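Local structure of membrane-anchored mycosin mycp1 (Mycobacterium thermoresistibile, 4HVL) at residues Glu3-Asp8 with Ala249-Leu254; Ala165-Ala170 with Gly197-Tyr202; Val108-Gly113 with Pro124-Leu129; Val68-Val73 with Thr103-Val108. The protein is a membrane-anchored serine protease of the subtilisin family and an essential component of the mycobacterial type VII (ESX-1) secretion system. All coordinates share one frame; numbering follows the deposited sequence.

Contact 1. Residues Glu3-Asp8 with Ala249-Leu254. With ZN (zinc ion), chain H; IMD (imidazole), chain K.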
loop_
_atom_site.group_PDB
_atom_site.type_symbol
_atom_site.label_atom_id
_atom_site.label_comp_id
_atom_site.label_asym_id
_atom_site.label_seq_id
_atom_site.Cartn_x
_atom_site.Cartn_y
_atom_site.Cartn_z
ATOM N N GLU A 3 -21.524 -7.563 6.900
ATOM C CA GLU A 3 -21.528 -6.227 7.477
ATOM C C GLU A 3 -20.151 -5.608 7.342
ATOM O O GLU A 3 -19.149 -6.297 7.487
ATOM C CB GLU A 3 -21.952 -6.274 8.949
ATOM C CG GLU A 3 -23.359 -6.833 9.135
ATOM C CD GLU A 3 -23.924 -6.572 10.507
ATOM O OE1 GLU A 3 -23.227 -6.847 11.505
ATOM O OE2 GLU A 3 -25.061 -6.086 10.595
ATOM N N PRO A 4 -20.096 -4.298 7.045
ATOM C CA PRO A 4 -18.812 -3.611 7.151
ATOM C C PRO A 4 -18.240 -3.793 8.564
ATOM O O PRO A 4 -18.996 -3.977 9.496
ATOM C CB PRO A 4 -19.173 -2.144 6.902
ATOM C CG PRO A 4 -20.454 -2.166 6.153
ATOM C CD PRO A 4 -21.170 -3.423 6.545
ATOM N N PRO A 5 -16.914 -3.731 8.722
ATOM C CA PRO A 5 -16.359 -3.862 10.066
ATOM C C PRO A 5 -16.850 -2.741 10.991
ATOM O O PRO A 5 -17.073 -1.613 10.550
ATOM C CB PRO A 5 -14.854 -3.772 9.842
ATOM C CG PRO A 5 -14.680 -3.110 8.509
ATOM C CD PRO A 5 -15.905 -3.354 7.718
ATOM N N VAL A 6 -17.084 -3.073 12.251
ATOM C CA VAL A 6 -17.538 -2.099 13.227
ATOM C C VAL A 6 -16.308 -1.870 14.097
ATOM O O VAL A 6 -15.759 -2.812 14.638
ATOM C CB VAL A 6 -18.779 -2.618 14.012
ATOM C CG1 VAL A 6 -18.938 -1.932 15.369
ATOM C CG2 VAL A 6 -20.034 -2.408 13.180
ATOM N N ILE A 7 -15.859 -0.621 14.170
ATOM C CA ILE A 7 -14.623 -0.257 14.855
ATOM C C ILE A 7 -14.857 -0.217 16.365
ATOM O O ILE A 7 -15.807 0.404 16.826
ATOM C CB ILE A 7 -14.144 1.146 14.402
ATOM C CG1 ILE A 7 -14.071 1.239 12.867
ATOM C CG2 ILE A 7 -12.803 1.495 15.040
ATOM C CD1 ILE A 7 -13.126 0.260 12.220
ATOM N N ASP A 8 -13.995 -0.889 17.121
ATOM C CA ASP A 8 -13.964 -0.773 18.571
ATOM C C ASP A 8 -12.694 -0.004 18.977
ATOM O O ASP A 8 -11.608 -0.590 19.079
ATOM C CB ASP A 8 -13.988 -2.158 19.238
ATOM C CG ASP A 8 -13.875 -2.082 20.777
ATOM O OD1 ASP A 8 -13.905 -0.970 21.355
ATOM O OD2 ASP A 8 -13.727 -3.146 21.408
ATOM N N ALA A 249 -7.818 -3.102 3.799
ATOM C CA ALA A 249 -8.556 -2.459 2.680
ATOM C C ALA A 249 -10.021 -2.162 3.005
ATOM O O ALA A 249 -10.556 -1.119 2.582
ATOM C CB ALA A 249 -8.480 -3.336 1.429
ATOM N N TRP A 250 -10.656 -3.099 3.717
ATOM C CA TRP A 250 -12.073 -3.057 4.006
ATOM C C TRP A 250 -12.505 -2.091 5.074
ATOM O O TRP A 250 -13.694 -1.984 5.322
ATOM C CB TRP A 250 -12.617 -4.465 4.304
ATOM C CG TRP A 250 -12.369 -5.059 5.679
ATOM C CD1 TRP A 250 -11.236 -4.960 6.435
ATOM C CD2 TRP A 250 -13.274 -5.869 6.434
ATOM N NE1 TRP A 250 -11.380 -5.641 7.601
ATOM C CE2 TRP A 250 -12.621 -6.209 7.638
ATOM C CE3 TRP A 250 -14.585 -6.317 6.220
ATOM C CZ2 TRP A 250 -13.226 -6.989 8.633
ATOM C CZ3 TRP A 250 -15.198 -7.098 7.201
ATOM C CH2 TRP A 250 -14.517 -7.435 8.395
ATOM N N TYR A 251 -11.563 -1.396 5.707
ATOM C CA TYR A 251 -11.884 -0.365 6.691
ATOM C C TYR A 251 -12.224 0.981 6.043
ATOM O O TYR A 251 -12.409 1.958 6.741
ATOM C CB TYR A 251 -10.736 -0.209 7.721
ATOM C CG TYR A 251 -10.664 -1.382 8.677
ATOM C CD1 TYR A 251 -11.638 -1.559 9.651
ATOM C CD2 TYR A 251 -9.665 -2.340 8.579
ATOM C CE1 TYR A 251 -11.603 -2.639 10.513
ATOM C CE2 TYR A 251 -9.628 -3.425 9.431
ATOM C CZ TYR A 251 -10.600 -3.566 10.401
ATOM O OH TYR A 251 -10.585 -4.641 11.269
ATOM N N SER A 252 -12.349 1.029 4.719
ATOM C CA SER A 252 -12.785 2.262 4.044
ATOM C C SER A 252 -14.113 2.754 4.635
ATOM O O SER A 252 -15.007 1.967 4.816
ATOM C CB SER A 252 -12.956 2.003 2.544
ATOM O OG SER A 252 -13.094 3.230 1.844
ATOM N N PRO A 253 -14.271 4.066 4.877
ATOM C CA PRO A 253 -13.436 5.195 4.442
ATOM C C PRO A 253 -12.381 5.646 5.448
ATOM O O PRO A 253 -11.738 6.694 5.244
ATOM C CB PRO A 253 -14.465 6.297 4.205
ATOM C CG PRO A 253 -15.549 6.017 5.208
ATOM C CD PRO A 253 -15.548 4.531 5.458
ATOM N N LEU A 254 -12.180 4.886 6.521
ATOM C CA LEU A 254 -11.073 5.195 7.442
ATOM C C LEU A 254 -9.749 5.185 6.717
ATOM O O LEU A 254 -8.856 5.956 7.040
ATOM C CB LEU A 254 -10.982 4.176 8.585
ATOM C CG LEU A 254 -11.916 4.323 9.750
ATOM C CD1 LEU A 254 -11.413 3.404 10.870
ATOM C CD2 LEU A 254 -11.982 5.765 10.217
HETATM ZN ZN ZN H . -25.667 -6.198 12.530
HETATM N N1 IMD K . -12.056 9.567 8.538
HETATM C C2 IMD K . -12.003 8.672 7.548
HETATM N N3 IMD K . -10.865 8.879 6.848
HETATM C C4 IMD K . -10.194 9.895 7.414
HETATM C C5 IMD K . -10.956 10.349 8.469
#
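One face of the W250 indole carries the pyrrolidine ring of P5: CG of P5 stands 3.8 Å from the centroid of the six-membered ring of W250, 14° off the ring normal, a CH-pi contact made square over the face. CD of P5 comes down on the same face near CE3 of W250, while the carbonyl O of E3 approaches CZ3 of W250 at a slant, 4.0 Å away. The neighbouring ring, Y251, has CD1 of W250 over one face toward its rim, and its CE1 side is approached obliquely by CB of P5 at 3.5 Å. I7 adds its CD1, 3.5 Å from CD1 of Y251; CG1 of I7 lies anti to the carbonyl carbon (chi1 -52°), and a bend at chi2 (-60°) brings CD1 tip to tip with CD1 of L254. The hydroxyl of Y251 is tied to E193. At the start of the segment, E3 turns away and binds a zinc ion through OE2, 2.0 Å from the metal. With carbon packed on carbon and on one indole face, the extended arm 3-8 is fastened to the loop before strand 256-261 by hydrophobic and CH-pi packing, the polar ends of E3 and Y251 engaged outside it.

Contact 2. Residues Ala165-Ala170 with Gly197-Tyr202. With ZN (zinc ion), chain C.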
loop_
_atom_site.group_PDB
_atom_site.type_symbol
_atom_site.label_atom_id
_atom_site.label_comp_id
_atom_site.label_asym_id
_atom_site.label_seq_id
_atom_site.Cartn_x
_atom_site.Cartn_y
_atom_site.Cartn_z
ATOM N N ALA A 165 1.890 -2.650 14.029
ATOM C CA ALA A 165 2.699 -1.843 13.134
ATOM C C ALA A 165 2.023 -0.509 12.804
ATOM O O ALA A 165 2.708 0.509 12.625
ATOM C CB ALA A 165 3.020 -2.615 11.845
ATOM N N ILE A 166 0.699 -0.508 12.720
ATOM C CA ILE A 166 -0.041 0.721 12.432
ATOM C C ILE A 166 0.046 1.642 13.657
ATOM O O ILE A 166 0.317 2.840 13.505
ATOM C CB ILE A 166 -1.508 0.424 12.022
ATOM C CG1 ILE A 166 -1.546 -0.300 10.672
ATOM C CG2 ILE A 166 -2.310 1.699 11.896
ATOM C CD1 ILE A 166 -2.839 -1.045 10.392
ATOM N N VAL A 167 -0.131 1.077 14.865
ATOM C CA VAL A 167 0.033 1.856 16.105
ATOM C C VAL A 167 1.436 2.475 16.144
ATOM O O VAL A 167 1.605 3.705 16.333
ATOM C CB VAL A 167 -0.242 1.008 17.384
ATOM C CG1 VAL A 167 0.135 1.761 18.649
ATOM C CG2 VAL A 167 -1.720 0.641 17.464
ATOM N N HIS A 168 2.443 1.623 15.969
ATOM C CA HIS A 168 3.821 2.064 15.980
ATOM C C HIS A 168 4.109 3.140 14.895
ATOM O O HIS A 168 4.738 4.161 15.186
ATOM C CB HIS A 168 4.728 0.854 15.843
ATOM C CG HIS A 168 6.186 1.173 15.772
ATOM N ND1 HIS A 168 6.922 1.556 16.866
ATOM C CD2 HIS A 168 7.057 1.117 14.737
ATOM C CE1 HIS A 168 8.185 1.740 16.511
ATOM N NE2 HIS A 168 8.292 1.477 15.220
ATOM N N ALA A 169 3.617 2.927 13.667
ATOM C CA ALA A 169 3.789 3.909 12.593
ATOM C C ALA A 169 3.260 5.274 12.998
ATOM O O ALA A 169 3.895 6.308 12.759
ATOM C CB ALA A 169 3.124 3.432 11.311
ATOM N N ALA A 170 2.065 5.277 13.574
ATOM C CA ALA A 170 1.416 6.510 14.044
ATOM C C ALA A 170 2.256 7.188 15.120
ATOM O O ALA A 170 2.471 8.406 15.076
ATOM C CB ALA A 170 0.037 6.193 14.578
ATOM N N GLY A 197 -8.722 -2.585 13.098
ATOM C CA GLY A 197 -9.675 -1.493 13.043
ATOM C C GLY A 197 -9.370 -0.436 14.078
ATOM O O GLY A 197 -9.409 0.743 13.781
ATOM N N ALA A 198 -9.041 -0.864 15.286
ATOM C CA ALA A 198 -8.729 0.079 16.352
ATOM C C ALA A 198 -7.445 0.837 16.026
ATOM O O ALA A 198 -7.351 2.049 16.296
ATOM C CB ALA A 198 -8.610 -0.639 17.686
ATOM N N ALA A 199 -6.464 0.151 15.431
ATOM C CA ALA A 199 -5.192 0.784 15.083
ATOM C C ALA A 199 -5.386 1.808 13.979
ATOM O O ALA A 199 -4.832 2.894 14.046
ATOM C CB ALA A 199 -4.169 -0.249 14.665
ATOM N N VAL A 200 -6.182 1.467 12.968
ATOM C CA VAL A 200 -6.436 2.382 11.859
ATOM C C VAL A 200 -7.125 3.620 12.398
ATOM O O VAL A 200 -6.732 4.760 12.083
ATOM C CB VAL A 200 -7.286 1.703 10.748
ATOM C CG1 VAL A 200 -7.675 2.702 9.682
ATOM C CG2 VAL A 200 -6.513 0.556 10.082
ATOM N N ASN A 201 -8.136 3.408 13.245
ATOM C CA ASN A 201 -8.851 4.517 13.895
ATOM C C ASN A 201 -7.935 5.440 14.689
ATOM O O ASN A 201 -8.080 6.655 14.614
ATOM C CB ASN A 201 -9.953 3.976 14.801
ATOM C CG ASN A 201 -10.810 5.078 15.415
ATOM O OD1 ASN A 201 -11.500 5.798 14.717
ATOM N ND2 ASN A 201 -10.773 5.192 16.733
ATOM N N TYR A 202 -7.025 4.855 15.469
ATOM C CA TYR A 202 -6.043 5.601 16.267
ATOM C C TYR A 202 -5.133 6.435 15.359
ATOM O O TYR A 202 -4.925 7.627 15.610
ATOM C CB TYR A 202 -5.260 4.577 17.082
ATOM C CG TYR A 202 -4.056 5.004 17.907
ATOM C CD1 TYR A 202 -4.190 5.342 19.241
ATOM C CD2 TYR A 202 -2.781 4.960 17.362
ATOM C CE1 TYR A 202 -3.086 5.666 20.003
ATOM C CE2 TYR A 202 -1.672 5.281 18.102
ATOM C CZ TYR A 202 -1.825 5.627 19.426
ATOM O OH TYR A 202 -0.722 5.948 20.151
HETATM ZN ZN ZN C . 6.443 1.949 18.910
#
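I166 and V200 slant across one another, the CD1 methyl of I166 ending 4.0 Å from CG2 of V200, whereas V167 and the Y202 side chain meet nearly at a right angle. Between these two pairs sits A199, its CB lodged against two consecutive residues of helix 154-171: 3.8 Å from CB of I166 and 3.8 Å from CG2 of V167. I166 also lays CG2 on the carbonyl O of A199, 3.5 Å off, so that this small residue is touched at its side chain and at its backbone. V167 divides its branches, CG1 (anti to the backbone N, chi1 171°) going to CE2 of Y202 and CG2 to A199. A170, one turn on from I166, brings its CB to within 4.0 Å of the same CE2 of Y202, and both approaches to that ring are oblique. The short axes run almost parallel, 14° apart and 8.5 Å at closest approach, as expected for helices that lead into the neighbouring parallel strands 176-179 and 210-214 of the subtilisin fold. I166 and A169 reach down to the sheet, touching I179 and I177 of strand 176-179. The hydroxyl of Y202 hydrogen-bonds N171, and H168, pointing away from helix 194-206, binds a zinc ion with ND1 at 2.1 Å, a site to which D15 also contributes.

Contact 3. Residues Val108-Gly113 with Pro124-Leu129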
loop_
_atom_site.group_PDB
_atom_site.type_symbol
_atom_site.label_atom_id
_atom_site.label_comp_id
_atom_site.label_asym_id
_atom_site.label_seq_id
_atom_site.Cartn_x
_atom_site.Cartn_y
_atom_site.Cartn_z
ATOM N N VAL A 108 8.943 4.882 -5.264
ATOM C CA VAL A 108 7.806 5.442 -6.008
ATOM C C VAL A 108 7.175 6.622 -5.238
ATOM O O VAL A 108 6.857 7.664 -5.825
ATOM C CB VAL A 108 6.763 4.337 -6.365
ATOM C CG1 VAL A 108 5.457 4.936 -6.839
ATOM C CG2 VAL A 108 7.305 3.409 -7.440
ATOM N N ILE A 109 7.042 6.468 -3.916
ATOM C CA ILE A 109 6.484 7.496 -3.038
ATOM C C ILE A 109 7.414 8.739 -3.004
ATOM O O ILE A 109 6.980 9.853 -3.263
ATOM C CB ILE A 109 6.318 6.953 -1.596
ATOM C CG1 ILE A 109 5.313 5.780 -1.552
ATOM C CG2 ILE A 109 5.895 8.067 -0.640
ATOM C CD1 ILE A 109 5.257 5.048 -0.224
ATOM N N ALA A 110 8.695 8.523 -2.710
ATOM C CA ALA A 110 9.594 9.619 -2.342
ATOM C C ALA A 110 11.000 9.536 -2.926
ATOM O O ALA A 110 11.902 10.221 -2.459
ATOM C CB ALA A 110 9.650 9.725 -0.828
ATOM N N GLY A 111 11.188 8.744 -3.974
ATOM C CA GLY A 111 12.497 8.617 -4.586
ATOM C C GLY A 111 13.002 9.941 -5.129
ATOM O O GLY A 111 12.257 10.683 -5.760
ATOM N N ARG A 112 14.264 10.240 -4.873
ATOM C CA ARG A 112 14.885 11.450 -5.397
ATOM C C ARG A 112 15.263 11.341 -6.876
ATOM O O ARG A 112 15.473 10.251 -7.401
ATOM C CB ARG A 112 16.128 11.799 -4.569
ATOM C CG ARG A 112 15.819 12.603 -3.320
ATOM C CD ARG A 112 14.992 11.818 -2.333
ATOM N NE ARG A 112 15.002 12.474 -1.037
ATOM C CZ ARG A 112 14.070 12.348 -0.106
ATOM N NH1 ARG A 112 13.023 11.540 -0.270
ATOM N NH2 ARG A 112 14.221 13.019 1.034
ATOM N N GLY A 113 15.382 12.493 -7.532
ATOM C CA GLY A 113 15.797 12.547 -8.941
ATOM C C GLY A 113 17.299 12.363 -9.105
ATOM O O GLY A 113 18.047 12.343 -8.121
ATOM N N PRO A 124 9.423 13.728 -3.733
ATOM C CA PRO A 124 10.856 13.528 -3.572
ATOM C C PRO A 124 11.485 14.256 -2.405
ATOM O O PRO A 124 12.637 14.006 -2.122
ATOM C CB PRO A 124 11.427 14.049 -4.887
ATOM C CG PRO A 124 10.435 15.054 -5.357
ATOM C CD PRO A 124 9.106 14.474 -4.967
ATOM N N ASP A 125 10.773 15.178 -1.762
ATOM C CA ASP A 125 11.295 15.839 -0.575
ATOM C C ASP A 125 10.755 15.238 0.737
ATOM O O ASP A 125 11.108 15.710 1.813
ATOM C CB ASP A 125 11.038 17.363 -0.618
ATOM C CG ASP A 125 11.984 18.108 -1.598
ATOM O OD1 ASP A 125 13.141 17.680 -1.820
ATOM O OD2 ASP A 125 11.561 19.158 -2.149
ATOM N N ALA A 126 9.937 14.188 0.661
ATOM C CA ALA A 126 9.347 13.626 1.870
ATOM C C ALA A 126 10.371 12.786 2.628
ATOM O O ALA A 126 11.283 12.234 2.022
ATOM C CB ALA A 126 8.131 12.794 1.520
ATOM N N ARG A 127 10.227 12.692 3.940
ATOM C CA ARG A 127 10.948 11.652 4.684
ATOM C C ARG A 127 10.220 10.314 4.521
ATOM O O ARG A 127 9.009 10.289 4.293
ATOM C CB ARG A 127 11.054 11.990 6.166
ATOM C CG ARG A 127 12.117 13.026 6.479
ATOM C CD ARG A 127 12.011 13.541 7.913
ATOM N NE ARG A 127 12.558 12.614 8.908
ATOM C CZ ARG A 127 11.873 12.014 9.892
ATOM N NH1 ARG A 127 10.558 12.199 10.051
ATOM N NH2 ARG A 127 12.506 11.203 10.736
ATOM N N ILE A 128 10.968 9.221 4.650
ATOM C CA ILE A 128 10.446 7.857 4.548
ATOM C C ILE A 128 10.827 7.086 5.813
ATOM O O ILE A 128 12.018 6.984 6.134
ATOM C CB ILE A 128 11.130 7.123 3.375
ATOM C CG1 ILE A 128 10.819 7.803 2.049
ATOM C CG2 ILE A 128 10.755 5.647 3.332
ATOM C CD1 ILE A 128 12.006 7.763 1.102
ATOM N N LEU A 129 9.834 6.556 6.519
ATOM C CA LEU A 129 10.071 5.614 7.619
ATOM C C LEU A 129 9.706 4.219 7.123
ATOM O O LEU A 129 8.609 4.039 6.562
ATOM C CB LEU A 129 9.213 5.973 8.818
ATOM C CG LEU A 129 9.385 7.414 9.279
ATOM C CD1 LEU A 129 8.481 7.693 10.467
ATOM C CD2 LEU A 129 10.840 7.714 9.619
#
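R112 reaches back over P124 to the carbonyl groups at the start of strand 127-132. From CB its chain turns at chi2 (65°), which folds it over the P124 carbonyl: CG passes that O, CD comes to 3.2 Å from it, and CZ of the guanidinium stands 3.0 Å from the same P124 O, which lies over one face of the group. NE and NH1 come about as near, but their N-H bonds point elsewhere and make no hydrogen bond to it. At the tip the in-plane contacts take over. NH1 donates to A126 O at 3.0 Å and, inside its own segment, to A110 O at 2.8 Å; NH2 gives a second bond to A126 O, 3.2 Å long. A126 O is therefore gripped end-on by two nitrogens, NH1 arriving in the carbonyl plane and NH2 from 43° above it. Beside the NH1 end of the guanidinium, CB of A110 packs against CD1 of I128 at 3.6 Å, and CB of P124 rests on the carbonyl O of G111. D125 turns outward to T60. Helix 102-110 and strand 127-132 are thus pinned where the chain leaves one and enters the other. With the oxygens of A110 and A126 both near its plane, the rotation of the guanidinium is fixed, and its positive charge is probably stabilised by the surrounding carbonyl dipoles.

Contact 4. Residues Val68-Val73 with Thr103-Val108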
loop_
_atom_site.group_PDB
_atom_site.type_symbol
_atom_site.label_atom_id
_atom_site.label_comp_id
_atom_site.label_asym_id
_atom_site.label_seq_id
_atom_site.Cartn_x
_atom_site.Cartn_y
_atom_site.Cartn_z
ATOM N N VAL A 68 6.067 3.609 5.556
ATOM C CA VAL A 68 5.832 2.595 4.544
ATOM C C VAL A 68 5.851 1.233 5.199
ATOM O O VAL A 68 6.894 0.798 5.685
ATOM C CB VAL A 68 6.908 2.646 3.449
ATOM C CG1 VAL A 68 6.570 1.669 2.330
ATOM C CG2 VAL A 68 7.056 4.068 2.913
ATOM N N ILE A 69 4.684 0.590 5.267
ATOM C CA ILE A 69 4.564 -0.745 5.852
ATOM C C ILE A 69 4.607 -1.703 4.666
ATOM O O ILE A 69 3.700 -1.738 3.839
ATOM C CB ILE A 69 3.261 -0.889 6.667
ATOM C CG1 ILE A 69 3.163 0.251 7.693
ATOM C CG2 ILE A 69 3.187 -2.262 7.313
ATOM C CD1 ILE A 69 2.029 0.114 8.676
ATOM N N ASP A 70 5.686 -2.461 4.574
ATOM C CA ASP A 70 6.018 -3.223 3.370
ATOM C C ASP A 70 7.090 -4.277 3.775
ATOM O O ASP A 70 7.002 -4.829 4.880
ATOM C CB ASP A 70 6.505 -2.231 2.301
ATOM C CG ASP A 70 6.396 -2.765 0.880
ATOM O OD1 ASP A 70 7.035 -3.820 0.615
ATOM O OD2 ASP A 70 5.714 -2.105 0.028
ATOM N N THR A 71 8.085 -4.556 2.926
ATOM C CA THR A 71 9.044 -5.628 3.193
ATOM C C THR A 71 10.413 -5.070 3.663
ATOM O O THR A 71 11.435 -5.749 3.545
ATOM C CB THR A 71 9.284 -6.489 1.930
ATOM O OG1 THR A 71 9.934 -5.679 0.938
ATOM C CG2 THR A 71 7.972 -7.039 1.376
ATOM N N GLY A 72 10.441 -3.843 4.193
ATOM C CA GLY A 72 11.724 -3.215 4.500
ATOM C C GLY A 72 12.307 -2.479 3.297
ATOM O O GLY A 72 11.819 -2.599 2.148
ATOM N N VAL A 73 13.355 -1.712 3.573
ATOM C CA VAL A 73 14.013 -0.872 2.575
ATOM C C VAL A 73 15.523 -0.932 2.767
ATOM O O VAL A 73 16.020 -0.811 3.902
ATOM C CB VAL A 73 13.579 0.597 2.703
ATOM C CG1 VAL A 73 14.370 1.481 1.741
ATOM C CG2 VAL A 73 12.090 0.749 2.422
ATOM N N THR A 103 11.769 -1.477 -0.917
ATOM C CA THR A 103 12.685 -0.461 -1.419
ATOM C C THR A 103 12.047 0.231 -2.624
ATOM O O THR A 103 12.107 1.452 -2.763
ATOM C CB THR A 103 14.026 -1.102 -1.831
ATOM O OG1 THR A 103 14.592 -1.771 -0.687
ATOM C CG2 THR A 103 14.984 -0.040 -2.323
ATOM N N LEU A 104 11.423 -0.565 -3.478
ATOM C CA LEU A 104 10.810 -0.046 -4.724
ATOM C C LEU A 104 9.569 0.776 -4.407
ATOM O O LEU A 104 9.394 1.846 -4.946
ATOM C CB LEU A 104 10.498 -1.177 -5.703
ATOM C CG LEU A 104 11.694 -1.778 -6.460
ATOM C CD1 LEU A 104 12.704 -2.466 -5.551
ATOM C CD2 LEU A 104 11.219 -2.762 -7.514
ATOM N N THR A 105 8.711 0.276 -3.527
ATOM C CA THR A 105 7.564 1.058 -3.038
ATOM C C THR A 105 7.977 2.448 -2.535
ATOM O O THR A 105 7.449 3.472 -2.987
ATOM C CB THR A 105 6.866 0.313 -1.898
ATOM O OG1 THR A 105 6.557 -1.000 -2.348
ATOM C CG2 THR A 105 5.581 1.013 -1.476
ATOM N N ALA A 106 8.945 2.462 -1.620
ATOM C CA ALA A 106 9.442 3.714 -1.057
ATOM C C ALA A 106 9.966 4.647 -2.148
ATOM O O ALA A 106 9.734 5.873 -2.074
ATOM C CB ALA A 106 10.518 3.454 0.001
ATOM N N SER A 107 10.617 4.074 -3.171
ATOM C CA SER A 107 11.161 4.887 -4.271
ATOM C C SER A 107 10.068 5.565 -5.089
ATOM O O SER A 107 10.250 6.700 -5.547
ATOM C CB SER A 107 12.087 4.088 -5.189
ATOM O OG SER A 107 11.368 3.251 -6.084
ATOM N N VAL A 108 8.943 4.882 -5.264
ATOM C CA VAL A 108 7.806 5.442 -6.008
ATOM C C VAL A 108 7.175 6.622 -5.238
ATOM O O VAL A 108 6.857 7.664 -5.825
ATOM C CB VAL A 108 6.763 4.337 -6.365
ATOM C CG1 VAL A 108 5.457 4.936 -6.839
ATOM C CG2 VAL A 108 7.305 3.409 -7.440
#
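Strand 65-70 ends beside helix 102-110, and the loop that follows it swings over the helix start, bringing CA of V73 to 4.2 Å from CA of T103 while CA of D70 is still 7.9 Å from that of T105. The one hydrogen bond between the segments joins the hydroxyl OG1 of T105 to OD2 of D70 at 2.8 Å; the donor stands 41° above the carboxylate plane. The same OG1 also hydrogen-bonds O of H101. T105 holds OG1 anti to its carbonyl carbon (chi1 -53°), which directs the hydroxyl at the aspartate and lets CG2 lie 4.0 Å from CG1 of V68, the two side chains running antiparallel. Farther along, V73 packs CG2 on CB of A106 at 4.0 Å and sets its CA against OG1 of T103, a hydroxyl that is hydrogen-bonded to D97. Within the strand segment, OD1 of D70 accepts the backbone N-H of T71 at 2.6 Å through its anti lone pair. Outside, OD1 bonds ND1 of H101 and OD2 takes a second bond from S180. D70, H101 and S312 are the predicted charge relay triad, so this strand-to-helix joint probably positions the acid, as in other subtilisins. T105, T71 and S180 are probably second-shell groups: with H101 they engage both carboxylate oxygens and would hold the rotation of the buried D70.

Overall arrangement
Contact 1 is the surface member, an N-terminal arm held by proline-aromatic and methyl packing, while contacts 2, 3 and 4 are largely buried. Contacts 3 and 4 share V108 and helix 102-110, and they reach adjacent strands of the parallel sheet, 127-132 and 65-70 respectively; their centres lie 10 Å apart. Contact 2 packs two helices and meets contact 4 through I69, and it touches contact 1 along helix 194-206, where V200 faces L254. The chemistry follows position: purely apolar packing between the helices, an arginine gripping carbonyls at the end of a helix, and, in contact 4 nearest the chain's centre, a hydroxyl-carboxylate bond to a predicted catalytic acid.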